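Local coordinates for protein cellulose 1,4-beta-cellobiosidase (Thermobifida fusca, PDB 4JJJ) that probably hydrolyses cellulose to cellobiose as a cellobiohydrolase, this chain being the family 48 catalytic module of a longer secreted protein, at residues Arg177-Ile187 with Arg551-Leu562; Ile373-Trp381 with Gly397-Val405. The protein carries 1 engineered substitution. One frame throughout, in Å; residues are numbered along the deposited sequence.

Interaction 1 (Arg177-Ile187 with Arg551-Leu562); sequences RGARESVWETI and RLDDPWDGSEGL. With CA (calcium ion), chain E; CA (calcium ion), chain F.
The carboxylate of Glu185 is gripped from several directions: both oxygens bind the calcium ion of chain E, OE1 lying 2.4 Å from the ion, and each accepts one backbone N-H. OE2 takes the N-H of Gly561 on its anti lone pair (N to OE2 3.0 Å, 153°), while OE1 receives Ser182 N on its anti lone pair and Ser182 OG from above the carboxylate plane. With so many bonds the group can hardly rotate. Arg180 O and Glu560 OE1 bind the same ion, which two waters and Asp408 complete, tying the two loops together. Glu560 OE2 meets Arg180 NH2 at 2.9 Å in a salt bridge: OE2 sits in the guanidinium plane, whereas NH2 approaches it from above the carboxylate plane. Water 1, itself a calcium ligand, joins Arg180 NE to Glu560 OE2. Arg551 lies over one face of the Trp184 indole, its CD 4.0 Å from the centroid of the five-membered ring in a CH-pi contact; its guanidinium, 23° from the ring plane, salt-bridges Asp408. A bend at chi3 (66°) turns that end toward the calcium site. Leu562 CD1 packs on Ile187 CG1 at 3.7 Å. Asp553, Asp554 and Asp550 O bind a second calcium ion (chain F). Residues 177-187 lie in the loop between strands 170-173 and 189-190, whereas 551-562 runs between helix 519-533 and strand 570-571, with Leu552 resting on helix 597-604.

Interaction 2 (Ile373-Trp381 with Gly397-Val405); sequences IAGGATNSW and GMYYDWQPV
Two neighbouring antiparallel strands, 376-378 and 398-401, form the middle of a four-stranded sheet, flanked by strand 321-323 beside the first and 394-395 beside the second. Thr378 and Tyr399 make a hydrogen-bonded pair, with Thr378 N to Tyr399 O at 2.9 Å and Tyr399 N to Thr378 O at 2.8 Å. Ala377 and Tyr400 follow as a non-hydrogen-bonded pair, and there the Ala377 CA lies 3.1 Å from Tyr399 O in a CA-H...O contact. Farther along, Asp401 N donates to Gly376 O at 2.9 Å. The short strand axes make an angle of 137°, well away from strictly antiparallel.

On the face carrying Ala377 and Tyr400, the Ala377 methyl also reaches Phe362 and Trp365 of helix 348-365. Tyr400 has its CG anti to the backbone N (chi1 171°), which carries the ring along the strand toward Ala374, whose CB touches the phenol oxygen OH at 3.4 Å. Past the strand, the Pro404 ring packs against the backbone of Gly375, with Pro404 CG 3.6 Å from Gly375 C. The opposite face bears Thr378, Tyr399 and Asp401. Across it comes the Trp381 indole, at about a right angle to the Tyr399 side chain, with CE3 3.8 Å from Tyr399 CB; the edge of the same indole meets Tyr400 O, CZ3 lying 3.5 Å from that oxygen.

In the fold
The centres of the two interactions lie about 23 Å apart within the single family 48 catalytic module. Along the chain, 177-187 comes first, then 373-381 and 397-405, and finally 551-562, so the local strand pair of interaction 2 falls within the long span bracketed by interaction 1. They share no sheet, but they do touch: Ala179 CB packs 3.3 Å from Val405 O. Just beyond Val405, Asn407 has a backbone hydrogen bond with Ala179 and Asp408 supplies another ligand to the calcium ion of interaction 1. The chain leaving the sheet of interaction 2 therefore runs directly into that metal site, connecting the sheet to two calcium-linked loops distant in sequence.

Interaction 1 (Arg177-Ile187 with Arg551-Leu562)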
loop_
_atom_site.group_PDB
_atom_site.type_symbol
_atom_site.label_atom_id
_atom_site.label_comp_id
_atom_site.label_asym_id
_atom_site.label_seq_id
_atom_site.Cartn_x
_atom_site.Cartn_y
_atom_site.Cartn_z
ATOM N N ARG A 177 1.297 -7.276 14.762
ATOM C CA ARG A 177 1.096 -8.611 15.457
ATOM C C ARG A 177 0.615 -9.683 14.546
ATOM O O ARG A 177 -0.177 -10.576 14.874
ATOM C CB ARG A 177 0.204 -8.442 16.735
ATOM C CG ARG A 177 0.930 -7.516 17.740
ATOM C CD ARG A 177 0.195 -7.342 19.059
ATOM N NE ARG A 177 -1.058 -6.687 18.918
ATOM C CZ ARG A 177 -1.922 -6.427 19.884
ATOM N NH1 ARG A 177 -1.618 -6.812 21.101
ATOM N NH2 ARG A 177 -3.047 -5.749 19.646
ATOM N N GLY A 178 1.159 -9.636 13.339
ATOM C CA GLY A 178 1.035 -10.800 12.467
ATOM C C GLY A 178 -0.242 -10.881 11.628
ATOM O O GLY A 178 -1.055 -9.903 11.502
ATOM N N ALA A 179 -0.397 -11.990 10.950
ATOM C CA ALA A 179 -1.419 -12.162 9.994
ATOM C C ALA A 179 -2.827 -12.051 10.409
ATOM O O ALA A 179 -3.729 -11.788 9.604
ATOM C CB ALA A 179 -1.225 -13.502 9.256
ATOM N N ARG A 180 -3.095 -12.300 11.705
ATOM C CA ARG A 180 -4.453 -12.358 12.180
ATOM C C ARG A 180 -4.820 -11.076 12.842
ATOM O O ARG A 180 -5.890 -10.969 13.369
ATOM C CB ARG A 180 -4.603 -13.585 13.134
ATOM C CG ARG A 180 -4.714 -14.875 12.337
ATOM C CD ARG A 180 -5.159 -16.046 13.219
ATOM N NE ARG A 180 -6.486 -15.894 13.735
ATOM C CZ ARG A 180 -7.108 -16.826 14.471
ATOM N NH1 ARG A 180 -6.489 -17.990 14.740
ATOM N NH2 ARG A 180 -8.330 -16.600 14.942
ATOM N N GLU A 181 -3.925 -10.113 12.849
ATOM C CA GLU A 181 -4.252 -8.830 13.505
ATOM C C GLU A 181 -4.882 -7.922 12.396
ATOM O O GLU A 181 -4.143 -7.336 11.590
ATOM C CB GLU A 181 -3.017 -8.193 14.109
ATOM C CG GLU A 181 -3.305 -6.892 14.818
ATOM C CD GLU A 181 -2.097 -6.096 15.148
ATOM O OE1 GLU A 181 -1.158 -5.945 14.272
ATOM O OE2 GLU A 181 -1.901 -5.665 16.355
ATOM N N SER A 182 -6.204 -7.790 12.415
ATOM C CA SER A 182 -6.906 -6.910 11.499
ATOM C C SER A 182 -6.807 -5.423 11.938
ATOM O O SER A 182 -6.245 -5.067 12.976
ATOM C CB SER A 182 -8.309 -7.300 11.506
ATOM O OG SER A 182 -9.037 -6.755 12.635
ATOM N N VAL A 183 -7.324 -4.555 11.049
ATOM C CA VAL A 183 -7.409 -3.085 11.325
ATOM C C VAL A 183 -8.097 -2.821 12.639
ATOM O O VAL A 183 -7.889 -1.803 13.311
ATOM C CB VAL A 183 -8.124 -2.406 10.127
ATOM C CG1 VAL A 183 -9.553 -2.914 9.991
ATOM C CG2 VAL A 183 -7.978 -0.888 10.204
ATOM N N TRP A 184 -9.003 -3.742 13.050
ATOM C CA TRP A 184 -9.815 -3.608 14.302
ATOM C C TRP A 184 -9.034 -3.986 15.548
ATOM O O TRP A 184 -9.528 -3.720 16.633
ATOM C CB TRP A 184 -11.045 -4.457 14.227
ATOM C CG TRP A 184 -11.907 -4.144 13.088
ATOM C CD1 TRP A 184 -11.850 -4.722 11.847
ATOM C CD2 TRP A 184 -12.765 -3.033 12.982
ATOM N NE1 TRP A 184 -12.752 -4.081 10.992
ATOM C CE2 TRP A 184 -13.318 -3.034 11.674
ATOM C CE3 TRP A 184 -13.203 -2.081 13.887
ATOM C CZ2 TRP A 184 -14.229 -2.039 11.245
ATOM C CZ3 TRP A 184 -14.108 -1.117 13.465
ATOM C CH2 TRP A 184 -14.629 -1.120 12.197
ATOM N N GLU A 185 -7.854 -4.618 15.381
ATOM C CA GLU A 185 -7.160 -5.333 16.482
ATOM C C GLU A 185 -5.815 -4.798 16.818
ATOM O O GLU A 185 -5.107 -5.401 17.588
ATOM C CB GLU A 185 -7.115 -6.825 16.138
ATOM C CG GLU A 185 -8.501 -7.525 16.089
ATOM C CD GLU A 185 -8.496 -8.853 15.431
ATOM O OE1 GLU A 185 -7.895 -8.982 14.374
ATOM O OE2 GLU A 185 -9.113 -9.800 15.903
ATOM N N THR A 186 -5.434 -3.620 16.278
ATOM C CA THR A 186 -4.126 -3.014 16.496
ATOM C C THR A 186 -4.187 -2.067 17.711
ATOM O O THR A 186 -5.264 -1.638 18.150
ATOM C CB THR A 186 -3.742 -2.106 15.296
ATOM O OG1 THR A 186 -4.807 -1.090 15.177
ATOM C CG2 THR A 186 -3.642 -2.965 14.024
ATOM N N ILE A 187 -3.019 -1.722 18.208
ATOM C CA ILE A 187 -2.841 -0.672 19.216
ATOM C C ILE A 187 -1.968 0.411 18.507
ATOM O O ILE A 187 -0.753 0.263 18.327
ATOM C CB ILE A 187 -2.193 -1.197 20.529
ATOM C CG1 ILE A 187 -3.074 -2.301 21.112
ATOM C CG2 ILE A 187 -1.923 -0.012 21.428
ATOM C CD1 ILE A 187 -2.363 -3.100 22.161
ATOM N N ARG A 551 -17.220 -5.033 15.018
ATOM C CA ARG A 551 -16.010 -5.328 15.809
ATOM C C ARG A 551 -15.499 -4.181 16.679
ATOM O O ARG A 551 -14.546 -4.348 17.433
ATOM C CB ARG A 551 -14.890 -5.732 14.829
ATOM C CG ARG A 551 -15.282 -6.905 13.983
ATOM C CD ARG A 551 -14.321 -7.328 12.866
ATOM N NE ARG A 551 -13.084 -7.816 13.472
ATOM C CZ ARG A 551 -12.135 -8.529 12.825
ATOM N NH1 ARG A 551 -12.199 -8.694 11.493
ATOM N NH2 ARG A 551 -11.091 -8.958 13.479
ATOM N N LEU A 552 -16.138 -3.036 16.610
ATOM C CA LEU A 552 -15.578 -1.915 17.297
ATOM C C LEU A 552 -15.639 -2.035 18.830
ATOM O O LEU A 552 -14.810 -1.490 19.519
ATOM C CB LEU A 552 -16.183 -0.656 16.723
ATOM C CG LEU A 552 -17.491 -0.104 17.070
ATOM C CD1 LEU A 552 -17.435 0.489 18.461
ATOM C CD2 LEU A 552 -17.828 0.969 16.022
ATOM N N ASP A 553 -16.561 -2.856 19.332
ATOM C CA ASP A 553 -16.781 -3.062 20.728
ATOM C C ASP A 553 -16.403 -4.426 21.223
ATOM O O ASP A 553 -16.851 -4.795 22.360
ATOM C CB ASP A 553 -18.272 -2.757 21.079
ATOM C CG ASP A 553 -19.265 -3.543 20.240
ATOM O OD1 ASP A 553 -18.815 -4.521 19.563
ATOM O OD2 ASP A 553 -20.518 -3.166 20.161
ATOM N N ASP A 554 -15.541 -5.136 20.493
ATOM C CA ASP A 554 -15.207 -6.530 20.812
ATOM C C ASP A 554 -13.897 -6.607 21.580
ATOM O O ASP A 554 -12.807 -6.311 21.096
ATOM C CB ASP A 554 -15.099 -7.302 19.536
ATOM C CG ASP A 554 -16.419 -7.578 18.864
ATOM O OD1 ASP A 554 -17.505 -7.272 19.417
ATOM O OD2 ASP A 554 -16.365 -8.095 17.716
ATOM N N PRO A 555 -13.950 -7.092 22.812
ATOM C CA PRO A 555 -12.702 -7.447 23.528
ATOM C C PRO A 555 -12.135 -8.788 23.044
ATOM O O PRO A 555 -12.824 -9.510 22.340
ATOM C CB PRO A 555 -13.164 -7.512 24.980
ATOM C CG PRO A 555 -14.526 -8.054 24.810
ATOM C CD PRO A 555 -15.174 -7.383 23.582
ATOM N N TRP A 556 -10.927 -9.115 23.406
ATOM C CA TRP A 556 -10.293 -10.397 23.035
ATOM C C TRP A 556 -11.105 -11.528 23.641
ATOM O O TRP A 556 -11.521 -11.447 24.834
ATOM C CB TRP A 556 -8.916 -10.442 23.684
ATOM C CG TRP A 556 -8.183 -11.693 23.535
ATOM C CD1 TRP A 556 -7.859 -12.562 24.567
ATOM C CD2 TRP A 556 -7.526 -12.226 22.352
ATOM N NE1 TRP A 556 -7.108 -13.579 24.082
ATOM C CE2 TRP A 556 -6.953 -13.436 22.721
ATOM C CE3 TRP A 556 -7.518 -11.880 20.991
ATOM C CZ2 TRP A 556 -6.239 -14.201 21.849
ATOM C CZ3 TRP A 556 -6.840 -12.696 20.108
ATOM C CH2 TRP A 556 -6.152 -13.794 20.548
ATOM N N ASP A 557 -11.386 -12.535 22.823
ATOM C CA ASP A 557 -12.219 -13.672 23.228
ATOM C C ASP A 557 -11.422 -14.943 23.172
ATOM O O ASP A 557 -12.001 -16.045 23.169
ATOM C CB ASP A 557 -13.515 -13.767 22.367
ATOM C CG ASP A 557 -13.215 -14.075 20.900
ATOM O OD1 ASP A 557 -12.064 -14.449 20.628
ATOM O OD2 ASP A 557 -14.134 -13.791 20.114
ATOM N N GLY A 558 -10.104 -14.825 23.069
ATOM C CA GLY A 558 -9.248 -15.964 22.878
ATOM C C GLY A 558 -8.845 -16.267 21.442
ATOM O O GLY A 558 -7.970 -17.088 21.231
ATOM N N SER A 559 -9.466 -15.626 20.454
ATOM C CA SER A 559 -9.019 -15.705 19.048
ATOM C C SER A 559 -9.207 -14.418 18.260
ATOM O O SER A 559 -8.401 -14.198 17.367
ATOM C CB SER A 559 -9.674 -16.808 18.301
ATOM O OG SER A 559 -11.007 -16.686 18.405
ATOM N N GLU A 560 -10.233 -13.628 18.603
ATOM C CA GLU A 560 -10.552 -12.381 17.898
ATOM C C GLU A 560 -10.756 -11.268 18.900
ATOM O O GLU A 560 -11.146 -11.512 20.089
ATOM C CB GLU A 560 -11.719 -12.558 16.969
ATOM C CG GLU A 560 -11.592 -13.730 16.003
ATOM C CD GLU A 560 -10.552 -13.488 14.915
ATOM O OE1 GLU A 560 -10.126 -12.344 14.757
ATOM O OE2 GLU A 560 -10.200 -14.516 14.269
ATOM N N GLY A 561 -10.616 -10.005 18.448
ATOM C CA GLY A 561 -10.780 -8.833 19.304
ATOM C C GLY A 561 -9.471 -8.289 19.742
ATOM O O GLY A 561 -8.409 -8.846 19.433
ATOM N N LEU A 562 -9.492 -7.206 20.509
ATOM C CA LEU A 562 -8.257 -6.509 20.874
ATOM C C LEU A 562 -7.524 -7.208 21.975
ATOM O O LEU A 562 -8.049 -7.336 23.110
ATOM C CB LEU A 562 -8.605 -5.079 21.318
ATOM C CG LEU A 562 -7.413 -4.260 21.771
ATOM C CD1 LEU A 562 -6.251 -4.260 20.778
ATOM C CD2 LEU A 562 -7.884 -2.918 22.161
HETATM CA CA CA E . -8.141 -11.318 14.008
HETATM CA CA CA F . -19.383 -6.250 18.622
HETATM O O HOH W 1 -8.075 -13.560 12.874
HETATM O O HOH W 2 -5.223 -7.853 19.002
HETATM O O HOH W 3 -21.233 -5.058 18.275
HETATM O O HOH W 4 -7.189 -12.361 15.877
HETATM O O HOH W 5 -20.034 -8.001 17.661
HETATM O O HOH W 6 -20.382 -6.791 20.662
#

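Interaction 2 (Ile373-Trp381 with Gly397-Val405)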
loop_
_atom_site.group_PDB
_atom_site.type_symbol
_atom_site.label_atom_id
_atom_site.label_comp_id
_atom_site.label_asym_id
_atom_site.label_seq_id
_atom_site.Cartn_x
_atom_site.Cartn_y
_atom_site.Cartn_z
ATOM N N ILE A 373 -6.069 -12.695 -11.113
ATOM C CA ILE A 373 -4.696 -12.880 -10.612
ATOM C C ILE A 373 -4.660 -13.249 -9.144
ATOM O O ILE A 373 -5.097 -12.468 -8.266
ATOM C CB ILE A 373 -3.793 -11.702 -10.914
ATOM C CG1 ILE A 373 -4.008 -11.148 -12.365
ATOM C CG2 ILE A 373 -2.341 -12.010 -10.607
ATOM C CD1 ILE A 373 -3.744 -12.097 -13.514
ATOM N N ALA A 374 -4.184 -14.450 -8.883
ATOM C CA ALA A 374 -4.156 -14.978 -7.483
ATOM C C ALA A 374 -3.116 -14.294 -6.637
ATOM O O ALA A 374 -2.349 -13.415 -7.102
ATOM C CB ALA A 374 -3.932 -16.454 -7.504
ATOM N N GLY A 375 -3.041 -14.679 -5.363
ATOM C CA GLY A 375 -2.480 -13.791 -4.353
ATOM C C GLY A 375 -1.028 -13.449 -4.473
ATOM O O GLY A 375 -0.648 -12.274 -4.556
ATOM N N GLY A 376 -0.160 -14.445 -4.366
ATOM C CA GLY A 376 1.268 -14.190 -4.346
ATOM C C GLY A 376 2.118 -15.338 -3.843
ATOM O O GLY A 376 1.693 -16.509 -3.935
ATOM N N ALA A 377 3.232 -15.031 -3.274
ATOM C CA ALA A 377 4.104 -16.068 -2.773
ATOM C C ALA A 377 5.017 -15.474 -1.711
ATOM O O ALA A 377 5.264 -14.285 -1.579
ATOM C CB ALA A 377 5.000 -16.594 -3.906
ATOM N N THR A 378 5.537 -16.377 -0.870
ATOM C CA THR A 378 6.432 -15.989 0.202
ATOM C C THR A 378 7.651 -16.880 0.424
ATOM O O THR A 378 7.585 -18.140 0.168
ATOM C CB THR A 378 5.674 -15.929 1.584
ATOM O OG1 THR A 378 6.576 -15.424 2.571
ATOM C CG2 THR A 378 5.172 -17.244 1.968
ATOM N N ASN A 379 8.749 -16.236 0.808
ATOM C CA ASN A 379 9.977 -16.998 1.205
ATOM C C ASN A 379 9.965 -17.399 2.709
ATOM O O ASN A 379 10.932 -17.969 3.209
ATOM C CB ASN A 379 11.254 -16.178 0.929
ATOM C CG ASN A 379 12.506 -17.044 0.931
ATOM O OD1 ASN A 379 12.549 -18.007 0.229
ATOM N ND2 ASN A 379 13.482 -16.653 1.629
ATOM N N SER A 380 8.983 -16.938 3.452
ATOM C CA SER A 380 8.896 -17.222 4.896
ATOM C C SER A 380 7.494 -17.638 5.223
ATOM O O SER A 380 6.592 -16.823 5.505
ATOM C CB SER A 380 9.267 -16.032 5.712
ATOM O OG SER A 380 9.313 -16.279 7.132
ATOM N N TRP A 381 7.219 -18.971 5.180
ATOM C CA TRP A 381 5.908 -19.416 5.505
ATOM C C TRP A 381 5.471 -18.997 6.940
ATOM O O TRP A 381 6.149 -19.287 7.911
ATOM C CB TRP A 381 5.841 -20.964 5.309
ATOM C CG TRP A 381 4.469 -21.463 5.179
ATOM C CD1 TRP A 381 3.820 -22.276 6.076
ATOM C CD2 TRP A 381 3.522 -21.214 4.123
ATOM N NE1 TRP A 381 2.529 -22.490 5.656
ATOM C CE2 TRP A 381 2.329 -21.842 4.462
ATOM C CE3 TRP A 381 3.575 -20.494 2.924
ATOM C CZ2 TRP A 381 1.192 -21.806 3.626
ATOM C CZ3 TRP A 381 2.487 -20.445 2.105
ATOM C CH2 TRP A 381 1.288 -21.112 2.456
ATOM N N GLY A 397 11.215 -21.021 -5.906
ATOM C CA GLY A 397 11.455 -21.587 -4.562
ATOM C C GLY A 397 10.632 -20.987 -3.418
ATOM O O GLY A 397 10.774 -21.437 -2.265
ATOM N N MET A 398 9.896 -19.941 -3.702
ATOM C CA MET A 398 8.907 -19.392 -2.778
ATOM C C MET A 398 7.588 -20.118 -2.892
ATOM O O MET A 398 7.332 -20.836 -3.886
ATOM C CB MET A 398 8.785 -17.859 -3.037
ATOM C CG MET A 398 10.011 -17.137 -2.756
ATOM S SD MET A 398 9.684 -15.339 -2.564
ATOM C CE MET A 398 9.141 -15.037 -4.254
ATOM N N TYR A 399 6.752 -19.968 -1.848
ATOM C CA TYR A 399 5.572 -20.734 -1.745
ATOM C C TYR A 399 4.336 -19.974 -2.053
ATOM O O TYR A 399 4.140 -18.898 -1.456
ATOM C CB TYR A 399 5.466 -21.317 -0.323
ATOM C CG TYR A 399 6.637 -22.287 -0.060
ATOM C CD1 TYR A 399 6.599 -23.537 -0.582
ATOM C CD2 TYR A 399 7.744 -21.854 0.621
ATOM C CE1 TYR A 399 7.688 -24.401 -0.409
ATOM C CE2 TYR A 399 8.823 -22.705 0.798
ATOM C CZ TYR A 399 8.747 -23.968 0.284
ATOM O OH TYR A 399 9.835 -24.861 0.401
ATOM N N TYR A 400 3.428 -20.526 -2.852
ATOM C CA TYR A 400 2.153 -19.867 -3.177
ATOM C C TYR A 400 1.346 -19.556 -1.936
ATOM O O TYR A 400 1.138 -20.405 -1.082
ATOM C CB TYR A 400 1.317 -20.745 -4.135
ATOM C CG TYR A 400 -0.072 -20.202 -4.317
ATOM C CD1 TYR A 400 -0.260 -18.992 -4.967
ATOM C CD2 TYR A 400 -1.181 -20.846 -3.867
ATOM C CE1 TYR A 400 -1.494 -18.416 -5.107
ATOM C CE2 TYR A 400 -2.430 -20.361 -4.048
ATOM C CZ TYR A 400 -2.650 -19.086 -4.642
ATOM O OH TYR A 400 -3.910 -18.519 -4.817
ATOM N N ASP A 401 0.885 -18.320 -1.799
ATOM C CA ASP A 401 0.071 -17.860 -0.693
ATOM C C ASP A 401 -1.163 -17.148 -1.278
ATOM O O ASP A 401 -1.075 -16.133 -1.926
ATOM C CB ASP A 401 0.779 -16.927 0.291
ATOM C CG ASP A 401 0.071 -16.799 1.625
ATOM O OD1 ASP A 401 -1.164 -16.988 1.657
ATOM O OD2 ASP A 401 0.814 -16.544 2.625
ATOM N N TRP A 402 -2.308 -17.810 -1.104
ATOM C CA TRP A 402 -3.567 -17.275 -1.620
ATOM C C TRP A 402 -4.054 -15.965 -0.890
ATOM O O TRP A 402 -4.896 -15.269 -1.375
ATOM C CB TRP A 402 -4.692 -18.245 -1.485
ATOM C CG TRP A 402 -5.150 -18.670 -0.126
ATOM C CD1 TRP A 402 -4.571 -19.555 0.704
ATOM C CD2 TRP A 402 -6.284 -18.109 0.580
ATOM N NE1 TRP A 402 -5.292 -19.638 1.871
ATOM C CE2 TRP A 402 -6.386 -18.800 1.785
ATOM C CE3 TRP A 402 -7.253 -17.185 0.244
ATOM C CZ2 TRP A 402 -7.340 -18.478 2.758
ATOM C CZ3 TRP A 402 -8.232 -16.894 1.140
ATOM C CH2 TRP A 402 -8.255 -17.537 2.421
ATOM N N GLN A 403 -3.371 -15.668 0.230
ATOM C CA GLN A 403 -3.709 -14.538 1.093
ATOM C C GLN A 403 -2.427 -13.923 1.690
ATOM O O GLN A 403 -2.192 -13.895 2.862
ATOM C CB GLN A 403 -4.696 -14.927 2.218
ATOM C CG GLN A 403 -4.266 -16.200 2.981
ATOM C CD GLN A 403 -5.128 -16.506 4.164
ATOM O OE1 GLN A 403 -6.044 -15.727 4.572
ATOM N NE2 GLN A 403 -4.703 -17.586 4.890
ATOM N N PRO A 404 -1.549 -13.403 0.837
ATOM C CA PRO A 404 -0.277 -12.881 1.398
ATOM C C PRO A 404 -0.443 -11.898 2.527
ATOM O O PRO A 404 -1.225 -10.971 2.402
ATOM C CB PRO A 404 0.363 -12.205 0.157
ATOM C CG PRO A 404 -0.246 -12.893 -1.015
ATOM C CD PRO A 404 -1.657 -13.118 -0.629
ATOM N N VAL A 405 0.303 -12.107 3.579
ATOM C CA VAL A 405 0.441 -11.181 4.671
ATOM C C VAL A 405 -0.779 -11.055 5.565
ATOM O O VAL A 405 -0.645 -11.353 6.760
ATOM C CB VAL A 405 1.003 -9.817 4.300
ATOM C CG1 VAL A 405 1.271 -9.016 5.532
ATOM C CG2 VAL A 405 2.296 -9.976 3.450
HETATM O O HOH W 7 11.191 -20.444 0.338
#